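Local coordinates for Alr3699 protein (Nostoc sp., PDB 4XSO) that is probably a glycosyltransferase of the GT-B fold, built from two domains that each carry a parallel beta sheet between helices, at residues A[299-304]-A[319-324]; A[283-288]-A[309-314]. One frame throughout, in Å; residues are numbered along the deposited sequence.

Contact 1 of 2, residues A[299-304]-A[319-324]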
loop_
_atom_site.group_PDB
_atom_site.type_symbol
_atom_site.label_atom_id
_atom_site.label_comp_id
_atom_site.label_asym_id
_atom_site.label_seq_id
_atom_site.Cartn_x
_atom_site.Cartn_y
_atom_site.Cartn_z
ATOM N N VAL A 299 31.272 13.970 9.406
ATOM C CA VAL A 299 32.626 14.065 9.950
ATOM C C VAL A 299 33.385 15.312 9.512
ATOM O O VAL A 299 34.219 15.863 10.255
ATOM C CB VAL A 299 33.457 12.809 9.542
ATOM C CG1 VAL A 299 34.922 13.009 9.778
ATOM C CG2 VAL A 299 32.948 11.622 10.356
ATOM N N ILE A 300 33.119 15.734 8.304
ATOM C CA ILE A 300 33.761 16.893 7.738
ATOM C C ILE A 300 33.232 18.091 8.566
ATOM O O ILE A 300 33.983 18.858 9.076
ATOM C CB ILE A 300 33.391 17.060 6.277
ATOM C CG1 ILE A 300 33.937 15.875 5.448
ATOM C CG2 ILE A 300 33.910 18.390 5.746
ATOM C CD1 ILE A 300 33.422 15.893 3.991
ATOM N N VAL A 301 31.941 18.247 8.671
ATOM C CA VAL A 301 31.397 19.324 9.557
ATOM C C VAL A 301 31.872 19.244 10.994
ATOM O O VAL A 301 32.192 20.246 11.596
ATOM C CB VAL A 301 29.863 19.376 9.505
ATOM C CG1 VAL A 301 29.325 20.481 10.453
ATOM C CG2 VAL A 301 29.423 19.650 8.099
ATOM N N GLU A 302 31.987 18.049 11.543
ATOM C CA GLU A 302 32.427 17.907 12.928
ATOM C C GLU A 302 33.843 18.386 13.109
ATOM O O GLU A 302 34.136 19.105 14.037
ATOM C CB GLU A 302 32.247 16.475 13.420
ATOM C CG GLU A 302 30.761 16.243 13.605
ATOM C CD GLU A 302 30.410 14.852 14.053
ATOM O OE1 GLU A 302 30.890 13.895 13.409
ATOM O OE2 GLU A 302 29.600 14.753 15.006
ATOM N N ALA A 303 34.679 18.060 12.139
ATOM C CA ALA A 303 36.077 18.456 12.170
ATOM C C ALA A 303 36.220 19.982 12.126
ATOM O O ALA A 303 37.023 20.573 12.851
ATOM C CB ALA A 303 36.781 17.792 10.999
ATOM N N MET A 304 35.383 20.597 11.297
ATOM C CA MET A 304 35.368 22.045 11.103
ATOM C C MET A 304 34.929 22.710 12.427
ATOM O O MET A 304 35.542 23.656 12.904
ATOM C CB MET A 304 34.426 22.403 9.948
ATOM C CG MET A 304 34.903 21.944 8.562
ATOM S SD MET A 304 33.733 22.301 7.194
ATOM C CE MET A 304 34.568 23.724 6.740
ATOM N N MET A 319 31.831 18.835 -1.468
ATOM C CA MET A 319 32.102 20.046 -2.246
ATOM C C MET A 319 31.272 21.241 -1.740
ATOM O O MET A 319 31.665 22.362 -1.938
ATOM C CB MET A 319 31.858 19.798 -3.754
ATOM C CG MET A 319 32.183 18.384 -4.215
ATOM S SD MET A 319 32.313 18.240 -6.022
ATOM C CE MET A 319 30.719 17.643 -6.510
ATOM N N GLU A 320 30.154 21.037 -1.036
ATOM C CA GLU A 320 29.328 22.189 -0.601
ATOM C C GLU A 320 29.742 22.611 0.801
ATOM O O GLU A 320 29.345 23.682 1.270
ATOM C CB GLU A 320 27.857 21.779 -0.461
ATOM C CG GLU A 320 27.176 21.399 -1.732
ATOM C CD GLU A 320 25.952 20.517 -1.463
ATOM O OE1 GLU A 320 25.034 20.992 -0.745
ATOM O OE2 GLU A 320 25.912 19.388 -2.008
ATOM N N LEU A 321 30.459 21.714 1.473
ATOM C CA LEU A 321 30.934 21.932 2.803
ATOM C C LEU A 321 32.233 22.713 2.886
ATOM O O LEU A 321 32.497 23.401 3.906
ATOM C CB LEU A 321 31.095 20.601 3.521
ATOM C CG LEU A 321 29.873 19.653 3.489
ATOM C CD1 LEU A 321 30.147 18.384 4.262
ATOM C CD2 LEU A 321 28.641 20.333 4.062
ATOM N N VAL A 322 33.092 22.541 1.887
ATOM C CA VAL A 322 34.477 23.025 2.002
ATOM C C VAL A 322 34.782 23.901 0.844
ATOM O O VAL A 322 34.506 23.499 -0.246
ATOM C CB VAL A 322 35.527 21.870 1.957
ATOM C CG1 VAL A 322 36.929 22.439 1.879
ATOM C CG2 VAL A 322 35.432 20.903 3.133
ATOM N N GLU A 323 35.353 25.089 1.060
ATOM C CA GLU A 323 35.980 25.822 -0.072
ATOM C C GLU A 323 37.462 25.669 0.102
ATOM O O GLU A 323 38.005 26.024 1.164
ATOM C CB GLU A 323 35.628 27.302 -0.144
ATOM C CG GLU A 323 34.336 27.607 -0.862
ATOM C CD GLU A 323 34.494 27.628 -2.378
ATOM O OE1 GLU A 323 35.649 27.547 -2.905
ATOM O OE2 GLU A 323 33.436 27.727 -3.035
ATOM N N HIS A 324 38.068 25.100 -0.935
ATOM C CA HIS A 324 39.475 24.645 -0.970
ATOM C C HIS A 324 40.399 25.805 -0.748
ATOM O O HIS A 324 40.296 26.817 -1.416
ATOM C CB HIS A 324 39.799 24.009 -2.370
ATOM C CG HIS A 324 41.198 23.486 -2.489
ATOM N ND1 HIS A 324 41.560 22.243 -2.023
ATOM C CD2 HIS A 324 42.343 24.050 -2.962
ATOM C CE1 HIS A 324 42.851 22.033 -2.240
ATOM N NE2 HIS A 324 43.353 23.118 -2.805
#

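Contact 2 of 2, residues A[283-288]-A[309-314]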
loop_
_atom_site.group_PDB
_atom_site.type_symbol
_atom_site.label_atom_id
_atom_site.label_comp_id
_atom_site.label_asym_id
_atom_site.label_seq_id
_atom_site.Cartn_x
_atom_site.Cartn_y
_atom_site.Cartn_z
ATOM N N CYS A 283 43.922 15.662 16.904
ATOM C CA CYS A 283 44.580 15.491 15.593
ATOM C C CYS A 283 45.183 16.826 15.188
ATOM O O CYS A 283 44.887 17.881 15.799
ATOM C CB CYS A 283 43.550 15.061 14.578
ATOM S SG CYS A 283 43.004 13.386 14.937
ATOM N N ASP A 284 46.052 16.776 14.193
ATOM C CA ASP A 284 46.582 17.961 13.555
ATOM C C ASP A 284 45.872 18.144 12.228
ATOM O O ASP A 284 45.811 19.222 11.740
ATOM C CB ASP A 284 48.095 17.810 13.411
ATOM C CG ASP A 284 48.792 17.662 14.783
ATOM O OD1 ASP A 284 48.861 18.736 15.418
ATOM O OD2 ASP A 284 49.186 16.521 15.258
ATOM N N LEU A 285 45.277 17.082 11.678
ATOM C CA LEU A 285 44.488 17.145 10.443
ATOM C C LEU A 285 43.487 16.020 10.498
ATOM O O LEU A 285 43.791 14.952 11.011
ATOM C CB LEU A 285 45.398 16.980 9.237
ATOM C CG LEU A 285 44.805 16.717 7.866
ATOM C CD1 LEU A 285 44.040 17.989 7.459
ATOM C CD2 LEU A 285 45.885 16.384 6.794
ATOM N N VAL A 286 42.265 16.280 10.040
ATOM C CA VAL A 286 41.231 15.273 9.965
ATOM C C VAL A 286 41.094 14.952 8.486
ATOM O O VAL A 286 40.948 15.867 7.689
ATOM C CB VAL A 286 39.928 15.770 10.558
ATOM C CG1 VAL A 286 38.843 14.733 10.347
ATOM C CG2 VAL A 286 40.149 16.008 12.050
ATOM N N ALA A 287 41.185 13.674 8.126
ATOM C CA ALA A 287 40.954 13.241 6.772
ATOM C C ALA A 287 39.713 12.470 6.542
ATOM O O ALA A 287 39.499 11.395 7.102
ATOM C CB ALA A 287 42.161 12.381 6.283
ATOM N N HIS A 288 38.968 12.942 5.563
ATOM C CA HIS A 288 37.828 12.234 5.003
ATOM C C HIS A 288 38.307 11.754 3.633
ATOM O O HIS A 288 38.764 12.572 2.837
ATOM C CB HIS A 288 36.668 13.223 4.868
ATOM C CG HIS A 288 35.511 12.686 4.103
ATOM N ND1 HIS A 288 35.394 12.829 2.736
ATOM C CD2 HIS A 288 34.422 11.992 4.502
ATOM C CE1 HIS A 288 34.299 12.227 2.320
ATOM N NE2 HIS A 288 33.698 11.698 3.373
ATOM N N PRO A 309 41.969 21.633 10.736
ATOM C CA PRO A 309 42.096 21.535 9.288
ATOM C C PRO A 309 41.449 20.218 8.867
ATOM O O PRO A 309 41.606 19.193 9.572
ATOM C CB PRO A 309 43.595 21.393 9.091
ATOM C CG PRO A 309 44.234 21.884 10.345
ATOM C CD PRO A 309 43.286 21.456 11.406
ATOM N N VAL A 310 40.732 20.240 7.765
ATOM C CA VAL A 310 40.087 19.080 7.260
ATOM C C VAL A 310 40.378 18.923 5.769
ATOM O O VAL A 310 40.334 19.904 4.995
ATOM C CB VAL A 310 38.586 19.092 7.544
ATOM C CG1 VAL A 310 37.872 20.193 6.751
ATOM C CG2 VAL A 310 37.972 17.751 7.203
ATOM N N VAL A 311 40.635 17.689 5.353
ATOM C CA VAL A 311 40.838 17.364 3.964
ATOM C C VAL A 311 39.770 16.372 3.650
ATOM O O VAL A 311 39.547 15.482 4.419
ATOM C CB VAL A 311 42.280 16.770 3.662
ATOM C CG1 VAL A 311 42.642 15.607 4.502
ATOM C CG2 VAL A 311 42.391 16.374 2.177
ATOM N N ALA A 312 39.070 16.565 2.544
ATOM C CA ALA A 312 38.013 15.681 2.107
ATOM C C ALA A 312 38.098 15.286 0.661
ATOM O O ALA A 312 38.732 15.941 -0.158
ATOM C CB ALA A 312 36.648 16.325 2.336
ATOM N N ALA A 313 37.368 14.237 0.337
ATOM C CA ALA A 313 37.353 13.748 -1.038
ATOM C C ALA A 313 36.354 14.615 -1.789
ATOM O O ALA A 313 35.281 14.905 -1.260
ATOM C CB ALA A 313 36.982 12.258 -1.068
ATOM N N LYS A 314 36.747 15.127 -2.956
ATOM C CA LYS A 314 35.939 16.025 -3.756
ATOM C C LYS A 314 34.851 15.291 -4.552
ATOM O O LYS A 314 35.008 15.017 -5.766
ATOM C CB LYS A 314 36.831 16.818 -4.687
ATOM C CG LYS A 314 36.147 17.998 -5.318
ATOM C CD LYS A 314 37.024 18.790 -6.288
ATOM C CE LYS A 314 36.146 19.701 -7.158
ATOM N NZ LYS A 314 36.660 21.097 -7.227
#

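Contact 1 of 2, residues A[299-304]-A[319-324]
Segment 299-304, part of helix 298-305, faces segment 319-324, and the backbones stay well apart: Val301 CA and Leu321 CA, the nearest pair, are 7.3 Å from each other. Side chains fill the gap. Leu321 is the central one. Its CG lies anti to the carbonyl carbon (chi1 -51°), which carries the two methyls toward the helix, across the side chains of Ile300 and Val301 at about a right angle. Leu321 CD1 sits 4.0 Å from Ile300 CB and equally near the CG2 branch, with the Ile300 CD1 end only slightly farther off. The same methyl reaches Val301 CG2 at 4.1 Å. Leu321 CD2 touches Val301 CG2 as well, so this one valine branch meets both leucine methyls. Val322 adds a second, smaller contact: its CG2 meets Ile300 CG2 at 3.9 Å, the two side chains again crossing nearly at right angles.

Met304, one turn on from Ile300, reaches the backbone instead. Its chain bends at the sulfur (chi3 98°) and sets CE 3.5 Å from Leu321 O. This is a van der Waals contact.

Helix 350-368 borders the same cluster, with Phe368 against Val301 and Leu321. Nearby, Glu320 O accepts a hydrogen bond from Arg367. All five touching residues are buried, and everything that crosses is aliphatic or thioether carbon and sulfur, apart from one carbonyl oxygen. The two pieces are therefore held by shape and burial, without directional bonds between them.

Contact 2 of 2, residues A[283-288]-A[309-314]
Val286 and Val310 pair side by side, as do Ala287 and Val311, in two neighbouring parallel strands whose axes lie 4.8 Å apart at 14°. Three backbone hydrogen bonds join them in the parallel pattern. Val286 uses both its polar atoms: its N donates to Pro309 O at 3.0 Å, and its O accepts from Val311 N at 3.0 Å. The third bond runs from His288 N to Val311 O, at 2.8 Å and almost straight (177°). CA-H...O contacts fill in between them, among them Val310 CA to Val286 O and Ala312 CA to His288 O.

One side chain adds a polar link. The His288 ring turns its edge to the other strand, and Ala313 N, in the ring plane, gives a weak hydrogen bond to His288 ND1 at 3.4 Å. Glu294 holds NE2 of the same ring, so both ring nitrogens have partners. With CG anti to the backbone N (chi1 171°), the ring reaches along the partner strand, where ND1 also lies against the Ala312 methyl.

The apolar contacts fall on both faces. On the face of Ala287 and Val311, the Ala287 CB methyl meets Val311 CG1 at 3.7 Å. Leu285 CD2 also reaches Val311 CG1, these two side chains crossing obliquely. Leu285 CD1 rests on Pro309 CB at 3.8 Å. On the face of Val286 and Val310, the valines touch more loosely.

Both strands are interior in the six-stranded parallel sheet. Strand 207-212 flanks 285-287, and strand 329-331 flanks 310-313. Helix 336-348 packs on Leu285 and Val311; helix 298-305 packs on the valine face, completing a beta-alpha-beta crossover.

Overall arrangement
The two contacts share helix 298-305. In contact 2 it is the connection between the paired strands; in contact 1 it is one of the partners. Their centres are about 8 Å apart, and they touch directly. Ile300 takes part in contact 1 and also packs on contact 2: its CD1 lies 3.7 Å from Ala312 CB, and its CG1 lies 3.8 Å from His288 CG. Farther along the helix, Ala303 CB packs on Val286 CG1 at 3.7 Å. Helix 298-305 thus lies against both the paired strands and 319-324. Both contacts belong to the Rossmann-like domain that holds the six-stranded sheet, the C-terminal half of the GT-B architecture.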